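Local coordinates for protein 3-dehydroshikimate dehydratase (Pseudomonas putida, PDB 5HMQ) that converts 3-dehydroshikimate to protocatechuate and water with the help of a divalent metal ion, in a TIM-barrel domain fused to a hydroxyphenylpyruvate dioxygenase-like domain, at residues Leu266-Gln269 with Thr270-Leu274; Asp373-Ala376 with Ala377-Ala381. All blocks are in the same frame, centred on the assembly; numbering follows the deposited sequence.

Contact 1 of 2, residues Leu266-Gln269 with Thr270-Leu274; sequences LEEQ and TRLRL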
loop_
_atom_site.group_PDB
_atom_site.type_symbol
_atom_site.label_atom_id
_atom_site.label_comp_id
_atom_site.label_asym_id
_atom_site.label_seq_id
_atom_site.Cartn_x
_atom_site.Cartn_y
_atom_site.Cartn_z
ATOM N N LEU C 266 15.501 17.335 -7.437
ATOM C CA LEU C 266 15.001 18.481 -8.189
ATOM C C LEU C 266 16.015 19.615 -8.221
ATOM O O LEU C 266 16.204 20.259 -9.261
ATOM C CB LEU C 266 13.686 18.969 -7.583
ATOM C CG LEU C 266 13.187 20.327 -8.080
ATOM C CD1 LEU C 266 12.915 20.303 -9.575
ATOM C CD2 LEU C 266 11.949 20.761 -7.314
ATOM N N GLU C 267 16.671 19.882 -7.090
ATOM C CA GLU C 267 17.639 20.972 -7.039
ATOM C C GLU C 267 18.812 20.722 -7.980
ATOM O O GLU C 267 19.246 21.635 -8.693
ATOM C CB GLU C 267 18.137 21.164 -5.607
ATOM C CG GLU C 267 17.124 21.812 -4.681
ATOM C CD GLU C 267 17.669 22.028 -3.286
ATOM O OE1 GLU C 267 18.899 21.901 -3.101
ATOM O OE2 GLU C 267 16.869 22.328 -2.376
ATOM N N GLU C 268 19.336 19.493 -7.999
ATOM C CA GLU C 268 20.456 19.181 -8.878
ATOM C C GLU C 268 20.049 19.305 -10.342
ATOM O O GLU C 268 20.755 19.923 -11.149
ATOM C CB GLU C 268 20.980 17.776 -8.581
ATOM C CG GLU C 268 21.902 17.255 -9.668
ATOM C CD GLU C 268 22.245 15.786 -9.467
ATOM O OE1 GLU C 268 21.324 14.954 -9.522
ATOM O OE2 GLU C 268 23.420 15.475 -9.234
ATOM N N GLN C 269 18.903 18.724 -10.700
ATOM C CA GLN C 269 18.428 18.816 -12.076
ATOM C C GLN C 269 18.102 20.248 -12.450
ATOM O O GLN C 269 18.296 20.647 -13.605
ATOM C CB GLN C 269 17.196 17.930 -12.284
ATOM C CG GLN C 269 17.460 16.458 -12.088
ATOM C CD GLN C 269 18.564 15.957 -12.993
ATOM O OE1 GLN C 269 19.613 15.511 -12.528
ATOM N NE2 GLN C 269 18.336 16.033 -14.297
ATOM N N THR C 270 17.618 21.040 -11.497
ATOM C CA THR C 270 17.385 22.439 -11.812
ATOM C C THR C 270 18.710 23.166 -12.001
ATOM O O THR C 270 18.879 23.889 -12.988
ATOM C CB THR C 270 16.545 23.095 -10.713
ATOM O OG1 THR C 270 15.291 22.411 -10.594
ATOM C CG2 THR C 270 16.282 24.551 -11.038
ATOM N N ARG C 271 19.704 22.870 -11.153
ATOM C CA ARG C 271 21.011 23.505 -11.302
ATOM C C ARG C 271 21.608 23.206 -12.669
ATOM O O ARG C 271 22.077 24.113 -13.366
ATOM C CB ARG C 271 21.967 23.044 -10.202
ATOM C CG ARG C 271 23.391 23.571 -10.398
ATOM C CD ARG C 271 24.330 23.183 -9.267
ATOM N NE ARG C 271 24.399 21.736 -9.080
ATOM C CZ ARG C 271 25.063 20.911 -9.885
ATOM N NH1 ARG C 271 25.716 21.384 -10.938
ATOM N NH2 ARG C 271 25.073 19.609 -9.639
ATOM N N LEU C 272 21.558 21.941 -13.089
ATOM C CA LEU C 272 22.090 21.579 -14.399
ATOM C C LEU C 272 21.342 22.297 -15.511
ATOM O O LEU C 272 21.938 22.674 -16.529
ATOM C CB LEU C 272 22.018 20.066 -14.596
ATOM C CG LEU C 272 22.895 19.219 -13.672
ATOM C CD1 LEU C 272 22.479 17.757 -13.719
ATOM C CD2 LEU C 272 24.364 19.378 -14.041
ATOM N N ARG C 273 20.033 22.492 -15.339
ATOM C CA ARG C 273 19.260 23.202 -16.349
ATOM C C ARG C 273 19.730 24.646 -16.485
ATOM O O ARG C 273 19.862 25.153 -17.604
ATOM C CB ARG C 273 17.771 23.142 -16.013
ATOM C CG ARG C 273 16.883 23.869 -17.004
ATOM C CD ARG C 273 16.751 23.066 -18.287
ATOM N NE ARG C 273 16.251 21.716 -18.040
ATOM C CZ ARG C 273 14.970 21.370 -18.098
ATOM N NH1 ARG C 273 14.052 22.277 -18.401
ATOM N NH2 ARG C 273 14.606 20.117 -17.857
ATOM N N LEU C 274 20.001 25.326 -15.360
ATOM C CA LEU C 274 20.499 26.696 -15.452
ATOM C C LEU C 274 21.886 26.746 -16.073
ATOM O O LEU C 274 22.199 27.679 -16.822
ATOM C CB LEU C 274 20.537 27.396 -14.087
ATOM C CG LEU C 274 19.326 27.793 -13.222
ATOM C CD1 LEU C 274 18.198 28.374 -14.068
ATOM C CD2 LEU C 274 18.834 26.719 -12.270
#

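Contact 2 of 2, residues Asp373-Ala376 with Ala377-Ala381; sequences DQQA and ALKRA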
loop_
_atom_site.group_PDB
_atom_site.type_symbol
_atom_site.label_atom_id
_atom_site.label_comp_id
_atom_site.label_asym_id
_atom_site.label_seq_id
_atom_site.Cartn_x
_atom_site.Cartn_y
_atom_site.Cartn_z
ATOM N N ASP C 373 33.556 4.454 -11.846
ATOM C CA ASP C 373 34.051 5.180 -10.680
ATOM C C ASP C 373 33.282 4.666 -9.466
ATOM O O ASP C 373 32.160 5.106 -9.198
ATOM C CB ASP C 373 33.882 6.686 -10.869
ATOM C CG ASP C 373 34.658 7.498 -9.850
ATOM O OD1 ASP C 373 35.042 6.943 -8.801
ATOM O OD2 ASP C 373 34.889 8.700 -10.106
ATOM N N GLN C 374 33.900 3.742 -8.728
ATOM C CA GLN C 374 33.223 3.109 -7.600
ATOM C C GLN C 374 32.942 4.105 -6.481
ATOM O O GLN C 374 31.853 4.100 -5.897
ATOM C CB GLN C 374 34.064 1.941 -7.087
ATOM C CG GLN C 374 33.668 1.424 -5.720
ATOM C CD GLN C 374 34.641 0.386 -5.200
ATOM O OE1 GLN C 374 34.545 -0.797 -5.534
ATOM N NE2 GLN C 374 35.592 0.825 -4.383
ATOM N N GLN C 375 33.910 4.969 -6.167
ATOM C CA GLN C 375 33.725 5.905 -5.063
ATOM C C GLN C 375 32.695 6.977 -5.399
ATOM O O GLN C 375 31.965 7.429 -4.510
ATOM C CB GLN C 375 35.060 6.549 -4.684
ATOM C CG GLN C 375 35.996 5.618 -3.929
ATOM C CD GLN C 375 35.393 5.091 -2.640
ATOM O OE1 GLN C 375 35.009 5.860 -1.759
ATOM N NE2 GLN C 375 35.303 3.770 -2.527
ATOM N N ALA C 376 32.626 7.397 -6.664
ATOM C CA ALA C 376 31.606 8.361 -7.067
ATOM C C ALA C 376 30.208 7.776 -6.916
ATOM O O ALA C 376 29.286 8.462 -6.459
ATOM C CB ALA C 376 31.845 8.816 -8.506
ATOM N N ALA C 377 30.024 6.516 -7.319
ATOM C CA ALA C 377 28.723 5.875 -7.160
ATOM C C ALA C 377 28.341 5.766 -5.691
ATOM O O ALA C 377 27.193 6.033 -5.317
ATOM C CB ALA C 377 28.732 4.495 -7.818
ATOM N N LEU C 378 29.297 5.389 -4.837
ATOM C CA LEU C 378 29.005 5.252 -3.415
ATOM C C LEU C 378 28.692 6.598 -2.776
ATOM O O LEU C 378 27.756 6.707 -1.974
ATOM C CB LEU C 378 30.180 4.587 -2.698
ATOM C CG LEU C 378 30.020 4.493 -1.180
ATOM C CD1 LEU C 378 28.833 3.614 -0.836
ATOM C CD2 LEU C 378 31.290 3.968 -0.528
ATOM N N LYS C 379 29.451 7.637 -3.125
ATOM C CA LYS C 379 29.239 8.932 -2.490
ATOM C C LYS C 379 27.929 9.565 -2.938
ATOM O O LYS C 379 27.260 10.232 -2.139
ATOM C CB LYS C 379 30.418 9.861 -2.777
ATOM C CG LYS C 379 31.660 9.530 -1.964
ATOM C CD LYS C 379 32.854 10.371 -2.381
ATOM C CE LYS C 379 34.123 9.888 -1.699
ATOM N NZ LYS C 379 35.329 10.611 -2.191
ATOM N N ARG C 380 27.538 9.361 -4.198
ATOM C CA ARG C 380 26.256 9.880 -4.660
ATOM C C ARG C 380 25.090 9.170 -3.982
ATOM O O ARG C 380 24.122 9.818 -3.566
ATOM C CB ARG C 380 26.143 9.749 -6.178
ATOM C CG ARG C 380 24.722 9.941 -6.677
ATOM C CD ARG C 380 24.637 9.917 -8.182
ATOM N NE ARG C 380 24.610 11.267 -8.724
ATOM C CZ ARG C 380 23.509 11.869 -9.160
ATOM N NH1 ARG C 380 22.345 11.238 -9.118
ATOM N NH2 ARG C 380 23.576 13.102 -9.638
ATOM N N ALA C 381 25.162 7.842 -3.866
ATOM C CA ALA C 381 24.101 7.104 -3.186
ATOM C C ALA C 381 23.963 7.555 -1.737
ATOM O O ALA C 381 22.849 7.652 -1.212
ATOM C CB ALA C 381 24.369 5.602 -3.266
#

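Contact 1 of 2, residues Leu266-Gln269 with Thr270-Leu274
The carbonyl oxygen of L266 is gripped twice by T270 one turn further along helix 252-276, the long helix that follows strand 238-240, the last of the TIM barrel. T270 N donates to L266 O at 2.8 Å, the ordinary i to i+4 helical bond, while T270 OG1 donates to the same L266 O at 2.7 Å. The two donors come from opposite faces of the carbonyl plane, the hydroxyl from well above it, 39° out. T270 chi1 of -59° sets OG1 beside its own backbone N and so folds the hydroxyl back onto the preceding turn, a familiar way for a helical threonine to place its hydroxyl proton. L266 CD1 packs in van der Waals contact against T270 OG1, 3.3 Å away. Both side chains meet helix 222-231: L266 touches M222, and T270 rests on A223 and L226.

Another side of the helix is charged. E268, extended with CG anti to its backbone N (chi1 166°), lies alongside L272, the two pointing the same way, and its CG is 4.1 Å from L272 CD1. The bent R271 chain brings NH2 to 3.9 Å from E268 CG. Their charged ends stop short of a salt bridge, with E268 OE2 4.5 Å from R271 NH2 and the carboxylate and guanidinium planes steeply inclined. Each is paired with another residue: E268 with R380 of the dioxygenase-like domain, R271 with E275. E267 turns to R5 and the backbone of F287, R273 to D221. Q269, bent at chi2, leans across L272, and its OE1 ends 3.8 Å from L272 CD1.

Contact 2 of 2, residues Asp373-Ala376 with Ala377-Ala381
Q375 chi1 of -74° and a bend at chi2 carry its amide toward K379 one turn later, where K379, also with CG beside its backbone N (chi1 -75°), runs out fully extended. The two cross at an angle, and the only close approach of their side chains is loose, Q375 OE1 to K379 CE at 4.1 Å. The K379 chain starts over the preceding turn: its CG is 3.3 Å from Q375 O, which accepts K379 N at 2.9 Å.

This is the first part of helix 374-383, with D373 as its N-cap. D373 OD1 accepts from A376 N at 3.3 Å, met from above the carboxylate plane, while D373 O takes A377 N at 3.2 Å. The side chain thus caps A376 N and the backbone oxygen begins the regular i to i+4 bonding; the carboxylate's negative charge would suit the positive end of the helix dipole.

The helix follows strand 363-371 in the first vicinal-oxygen-chelate (VOC) domain. A377 and L378 pack on L413 of strand 410-414, beside strand 363-371 in the sheet, while R380 leads away, its NE bonding to P290 O and its NH2 pairing with E268 of helix 252-276.

Both contacts are short runs of about two helical turns, but they belong to different halves of the fusion: 266-274 to the last helix of the TIM barrel, 373-381 to a helix of the dioxygenase-like domain. Contact 1 is the more buried, and its charged groups are engaged by partners around it; contact 2 sits at a helix start, and D373, Q375 and K379 are exposed. Their helices meet in a salt bridge between E268 OE2 and R380 NH2, a direct charged contact between the domains, though the modelled 2.4 Å is too short to be exact. In contact 1 a hydroxyl shares an interior helix carbonyl with a backbone N-H; in contact 2 a carboxylate caps a helix's N-terminal end.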